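Local coordinates for possible protein of nuclear scaffold (Encephalitozoon cuniculi, PDB 3KAE) that probably serves as the Cdc27 (APC3) subunit of the anaphase-promoting complex, its N-terminal domain having a homodimeric tetratricopeptide-repeat architecture, at residues C[183-196]-C[210-223]. Sequence-based numbering, arbitrary orientation.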
loop_
_atom_site.group_PDB
_atom_site.type_symbol
_atom_site.label_atom_id
_atom_site.label_comp_id
_atom_site.label_asym_id
_atom_site.label_seq_id
_atom_site.Cartn_x
_atom_site.Cartn_y
_atom_site.Cartn_z
ATOM N N ASP C 183 -12.088 16.828 -23.753
ATOM C CA ASP C 183 -13.121 16.048 -24.406
ATOM C C ASP C 183 -14.361 15.958 -23.542
ATOM O O ASP C 183 -15.492 16.089 -24.040
ATOM C CB ASP C 183 -12.606 14.656 -24.751
ATOM C CG ASP C 183 -11.546 14.683 -25.831
ATOM O OD1 ASP C 183 -11.210 15.781 -26.322
ATOM O OD2 ASP C 183 -11.045 13.599 -26.194
ATOM N N SER C 184 -14.137 15.757 -22.249
ATOM C CA SER C 184 -15.214 15.625 -21.275
ATOM C C SER C 184 -16.009 16.920 -21.184
ATOM O O SER C 184 -17.236 16.911 -21.170
ATOM C CB SER C 184 -14.663 15.238 -19.887
ATOM O OG SER C 184 -13.981 13.989 -19.923
ATOM N N ILE C 185 -15.314 18.043 -21.112
ATOM C CA ILE C 185 -16.015 19.309 -21.016
ATOM C C ILE C 185 -16.887 19.456 -22.271
ATOM O O ILE C 185 -18.077 19.793 -22.206
ATOM C CB ILE C 185 -15.050 20.507 -20.917
ATOM C CG1 ILE C 185 -14.208 20.442 -19.648
ATOM C CG2 ILE C 185 -15.845 21.810 -20.928
ATOM C CD1 ILE C 185 -13.104 21.478 -19.603
ATOM N N GLU C 186 -16.290 19.165 -23.419
ATOM C CA GLU C 186 -17.002 19.301 -24.676
ATOM C C GLU C 186 -18.190 18.356 -24.778
ATOM O O GLU C 186 -19.271 18.767 -25.234
ATOM C CB GLU C 186 -16.075 19.086 -25.872
ATOM C CG GLU C 186 -16.807 19.212 -27.204
ATOM C CD GLU C 186 -15.927 18.913 -28.408
ATOM O OE1 GLU C 186 -14.686 18.931 -28.263
ATOM O OE2 GLU C 186 -16.483 18.656 -29.499
ATOM N N PHE C 187 -17.990 17.097 -24.381
ATOM C CA PHE C 187 -19.055 16.123 -24.533
ATOM C C PHE C 187 -20.226 16.508 -23.645
ATOM O O PHE C 187 -21.386 16.310 -24.017
ATOM C CB PHE C 187 -18.604 14.698 -24.225
ATOM C CG PHE C 187 -19.747 13.726 -24.126
ATOM C CD1 PHE C 187 -20.344 13.464 -22.901
ATOM C CD2 PHE C 187 -20.271 13.124 -25.275
ATOM C CE1 PHE C 187 -21.419 12.594 -22.809
ATOM C CE2 PHE C 187 -21.335 12.247 -25.192
ATOM C CZ PHE C 187 -21.913 11.975 -23.951
ATOM N N HIS C 188 -19.922 17.069 -22.479
ATOM C CA HIS C 188 -20.969 17.416 -21.535
ATOM C C HIS C 188 -21.980 18.356 -22.184
ATOM O O HIS C 188 -23.194 18.191 -22.048
ATOM C CB HIS C 188 -20.399 18.084 -20.293
ATOM C CG HIS C 188 -21.434 18.799 -19.486
ATOM N ND1 HIS C 188 -22.305 18.140 -18.643
ATOM C CD2 HIS C 188 -21.766 20.109 -19.423
ATOM C CE1 HIS C 188 -23.113 19.018 -18.077
ATOM N NE2 HIS C 188 -22.809 20.221 -18.539
ATOM N N GLU C 189 -21.468 19.352 -22.893
ATOM C CA GLU C 189 -22.320 20.371 -23.480
ATOM C C GLU C 189 -22.729 20.061 -24.920
ATOM O O GLU C 189 -23.600 20.723 -25.465
ATOM C CB GLU C 189 -21.655 21.749 -23.388
ATOM N N SER C 190 -22.120 19.054 -25.539
ATOM C CA SER C 190 -22.433 18.760 -26.941
ATOM C C SER C 190 -22.953 17.346 -27.185
ATOM O O SER C 190 -23.539 17.080 -28.239
ATOM C CB SER C 190 -21.213 18.993 -27.839
ATOM O OG SER C 190 -20.439 17.803 -27.974
ATOM N N LEU C 191 -22.733 16.439 -26.241
ATOM C CA LEU C 191 -23.148 15.051 -26.412
ATOM C C LEU C 191 -22.588 14.457 -27.695
ATOM O O LEU C 191 -23.192 13.564 -28.278
ATOM C CB LEU C 191 -24.673 14.919 -26.408
ATOM C CG LEU C 191 -25.400 15.161 -25.082
ATOM C CD1 LEU C 191 -25.240 16.598 -24.627
ATOM C CD2 LEU C 191 -26.870 14.821 -25.245
ATOM N N SER C 192 -21.425 14.950 -28.112
ATOM C CA SER C 192 -20.770 14.543 -29.361
ATOM C C SER C 192 -20.529 13.031 -29.529
ATOM O O SER C 192 -19.707 12.454 -28.861
ATOM C CB SER C 192 -19.450 15.309 -29.516
ATOM O OG SER C 192 -18.518 14.613 -30.334
ATOM N N PRO C 193 -21.242 12.398 -30.468
ATOM C CA PRO C 193 -21.146 10.962 -30.773
ATOM C C PRO C 193 -19.772 10.570 -31.329
ATOM O O PRO C 193 -19.352 9.409 -31.210
ATOM C CB PRO C 193 -22.228 10.758 -31.857
ATOM C CG PRO C 193 -23.094 11.948 -31.759
ATOM C CD PRO C 193 -22.204 13.074 -31.346
ATOM N N SER C 194 -19.098 11.524 -31.966
ATOM C CA SER C 194 -17.745 11.298 -32.449
ATOM C C SER C 194 -16.787 11.108 -31.271
ATOM O O SER C 194 -15.819 10.361 -31.359
ATOM C CB SER C 194 -17.285 12.459 -33.333
ATOM O OG SER C 194 -17.046 13.641 -32.588
ATOM N N LEU C 195 -17.065 11.806 -30.175
ATOM C CA LEU C 195 -16.268 11.692 -28.954
ATOM C C LEU C 195 -16.453 10.320 -28.309
ATOM O O LEU C 195 -15.476 9.658 -27.931
ATOM C CB LEU C 195 -16.636 12.806 -27.964
ATOM C CG LEU C 195 -15.610 13.913 -27.646
ATOM C CD1 LEU C 195 -14.520 14.057 -28.707
ATOM C CD2 LEU C 195 -16.292 15.262 -27.380
ATOM N N VAL C 196 -17.712 9.902 -28.199
ATOM C CA VAL C 196 -18.069 8.600 -27.640
ATOM C C VAL C 196 -17.436 7.460 -28.416
ATOM O O VAL C 196 -16.963 6.488 -27.837
ATOM C CB VAL C 196 -19.596 8.385 -27.667
ATOM C CG1 VAL C 196 -19.934 6.972 -27.203
ATOM C CG2 VAL C 196 -20.302 9.426 -26.809
ATOM N N PHE C 210 -14.281 7.735 -19.650
ATOM C CA PHE C 210 -15.058 8.640 -20.517
ATOM C C PHE C 210 -16.479 8.129 -20.781
ATOM O O PHE C 210 -17.456 8.807 -20.498
ATOM C CB PHE C 210 -14.332 8.902 -21.830
ATOM C CG PHE C 210 -14.926 10.038 -22.628
ATOM C CD1 PHE C 210 -14.488 11.336 -22.427
ATOM C CD2 PHE C 210 -15.937 9.806 -23.551
ATOM C CE1 PHE C 210 -15.028 12.385 -23.133
ATOM C CE2 PHE C 210 -16.482 10.839 -24.274
ATOM C CZ PHE C 210 -16.026 12.136 -24.067
ATOM N N ILE C 211 -16.586 6.917 -21.295
ATOM C CA ILE C 211 -17.885 6.314 -21.531
ATOM C C ILE C 211 -18.728 6.209 -20.256
ATOM O O ILE C 211 -19.953 6.366 -20.306
ATOM C CB ILE C 211 -17.751 4.930 -22.186
ATOM C CG1 ILE C 211 -16.852 5.004 -23.426
ATOM C CG2 ILE C 211 -19.122 4.363 -22.534
ATOM C CD1 ILE C 211 -17.167 6.132 -24.326
ATOM N N SER C 212 -18.085 5.921 -19.123
ATOM C CA SER C 212 -18.802 5.865 -17.846
ATOM C C SER C 212 -19.399 7.246 -17.533
ATOM O O SER C 212 -20.574 7.380 -17.179
ATOM C CB SER C 212 -17.881 5.400 -16.700
ATOM O OG SER C 212 -17.526 4.040 -16.869
ATOM N N ASN C 213 -18.589 8.282 -17.663
ATOM C CA ASN C 213 -19.081 9.599 -17.398
ATOM C C ASN C 213 -20.190 9.934 -18.424
ATOM O O ASN C 213 -21.214 10.529 -18.077
ATOM C CB ASN C 213 -17.939 10.603 -17.416
ATOM C CG ASN C 213 -17.081 10.530 -16.155
ATOM O OD1 ASN C 213 -17.531 10.051 -15.116
ATOM N ND2 ASN C 213 -15.849 11.010 -16.243
ATOM N N ALA C 214 -19.996 9.514 -19.675
ATOM C CA ALA C 214 -21.003 9.716 -20.724
ATOM C C ALA C 214 -22.351 9.158 -20.288
ATOM O O ALA C 214 -23.366 9.851 -20.356
ATOM C CB ALA C 214 -20.565 9.072 -22.069
ATOM N N ALA C 215 -22.349 7.905 -19.839
ATOM C CA ALA C 215 -23.564 7.225 -19.415
ATOM C C ALA C 215 -24.290 8.018 -18.329
ATOM O O ALA C 215 -25.517 8.052 -18.281
ATOM C CB ALA C 215 -23.234 5.826 -18.936
ATOM N N ARG C 216 -23.514 8.674 -17.476
ATOM C CA ARG C 216 -24.045 9.411 -16.342
ATOM C C ARG C 216 -24.712 10.680 -16.841
ATOM O O ARG C 216 -25.816 11.031 -16.425
ATOM C CB ARG C 216 -22.906 9.757 -15.370
ATOM C CG ARG C 216 -23.312 10.594 -14.177
ATOM C CD ARG C 216 -22.073 11.079 -13.461
ATOM N NE ARG C 216 -21.292 11.974 -14.308
ATOM C CZ ARG C 216 -19.987 12.185 -14.169
ATOM N NH1 ARG C 216 -19.310 11.549 -13.218
ATOM N NH2 ARG C 216 -19.359 13.027 -14.983
ATOM N N ARG C 217 -24.023 11.383 -17.727
ATOM C CA ARG C 217 -24.582 12.581 -18.330
ATOM C C ARG C 217 -25.901 12.277 -19.041
ATOM O O ARG C 217 -26.884 13.017 -18.911
ATOM C CB ARG C 217 -23.603 13.180 -19.335
ATOM C CG ARG C 217 -24.142 14.407 -20.047
ATOM C CD ARG C 217 -24.504 15.495 -19.046
ATOM N NE ARG C 217 -24.831 16.752 -19.724
ATOM C CZ ARG C 217 -25.589 17.716 -19.205
ATOM N NH1 ARG C 217 -26.112 17.579 -17.994
ATOM N NH2 ARG C 217 -25.813 18.823 -19.899
ATOM N N TYR C 218 -25.911 11.193 -19.809
ATOM C CA TYR C 218 -27.120 10.776 -20.492
ATOM C C TYR C 218 -28.272 10.579 -19.520
ATOM O O TYR C 218 -29.395 10.989 -19.792
ATOM C CB TYR C 218 -26.886 9.491 -21.282
ATOM C CG TYR C 218 -26.148 9.703 -22.577
ATOM C CD1 TYR C 218 -26.592 10.639 -23.499
ATOM C CD2 TYR C 218 -25.016 8.963 -22.884
ATOM C CE1 TYR C 218 -25.924 10.842 -24.694
ATOM C CE2 TYR C 218 -24.335 9.155 -24.073
ATOM C CZ TYR C 218 -24.801 10.095 -24.985
ATOM O OH TYR C 218 -24.141 10.303 -26.182
ATOM N N PHE C 219 -28.004 9.937 -18.391
ATOM C CA PHE C 219 -29.073 9.703 -17.432
ATOM C C PHE C 219 -29.642 11.026 -16.918
ATOM O O PHE C 219 -30.856 11.239 -16.943
ATOM C CB PHE C 219 -28.604 8.828 -16.278
ATOM C CG PHE C 219 -29.689 8.506 -15.301
ATOM C CD1 PHE C 219 -30.507 7.397 -15.497
ATOM C CD2 PHE C 219 -29.911 9.325 -14.198
ATOM C CE1 PHE C 219 -31.519 7.095 -14.598
ATOM C CE2 PHE C 219 -30.919 9.031 -13.293
ATOM C CZ PHE C 219 -31.728 7.913 -13.493
ATOM N N ASN C 220 -28.754 11.909 -16.465
ATOM C CA ASN C 220 -29.141 13.232 -15.987
ATOM C C ASN C 220 -29.967 14.022 -17.013
ATOM O O ASN C 220 -30.688 14.957 -16.660
ATOM C CB ASN C 220 -27.906 14.043 -15.580
ATOM C CG ASN C 220 -27.045 13.335 -14.544
ATOM O OD1 ASN C 220 -27.424 12.298 -13.992
ATOM N ND2 ASN C 220 -25.877 13.898 -14.277
ATOM N N LEU C 221 -29.862 13.655 -18.285
ATOM C CA LEU C 221 -30.629 14.337 -19.325
ATOM C C LEU C 221 -31.919 13.599 -19.674
ATOM O O LEU C 221 -32.673 14.035 -20.536
ATOM C CB LEU C 221 -29.793 14.538 -20.592
ATOM C CG LEU C 221 -28.528 15.385 -20.468
ATOM C CD1 LEU C 221 -28.000 15.750 -21.848
ATOM C CD2 LEU C 221 -28.790 16.631 -19.640
ATOM N N GLY C 222 -32.167 12.478 -19.009
ATOM C CA GLY C 222 -33.373 11.709 -19.260
ATOM C C GLY C 222 -33.248 10.735 -20.418
ATOM O O GLY C 222 -34.128 9.900 -20.628
ATOM N N MET C 223 -32.157 10.840 -21.172
ATOM C CA MET C 223 -31.896 9.931 -22.287
ATOM C C MET C 223 -31.426 8.566 -21.777
ATOM O O MET C 223 -30.239 8.224 -21.871
ATOM C CB MET C 223 -30.851 10.534 -23.228
ATOM C CG MET C 223 -30.915 12.055 -23.329
ATOM S SD MET C 223 -29.887 12.772 -24.642
ATOM C CE MET C 223 -30.304 14.505 -24.453
#
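F187 is the knob at the centre, pushed from helix 183-190 into the hole between F210, A214, R217 and Y218. Its CG stands anti to the backbone N (chi1 169°), which sends the ring across to helix 210-220, where CE1 lies 3.7 Å from A214 CB. The small alanine lets the ring come close to the helix backbone. The ring makes two offset edge-to-face pairs: its own edge meets the face of Y218 (planes at 83°), and its face receives the edge of F210; the three form an aromatic cluster. F187 CZ is 3.6 Å from Y218 CZ. F210 is the answering knob, inserted among D183, S184, F187 and L195, with CE1 pointing edge-on at S184 N, 3.6 Å away. Beyond the cluster, V196 meets the CD1 end of I211, while at the far end L191, turned out of the helix with positive phi, reaches tip to tip toward L221 and M223, its CD2 3.5 Å from M223 CE. The polar edge belongs to R217, whose chain bends at chi2 and brings NE to H188 O at 3.2 Å; a weak second bond runs from NH2 to the same oxygen. Its guanidinium lies over the H188 ring face, though the modelled spacing there is doubtful. Helix 183-190 and helix 210-220 run in roughly the same direction, their axes 24° apart, two members of a TPR-family helical array. D183 is tied to K198 and Y199 of helix 193-200, Y199 also stacks on F210, and helix 224-237 packs against A215 and F219.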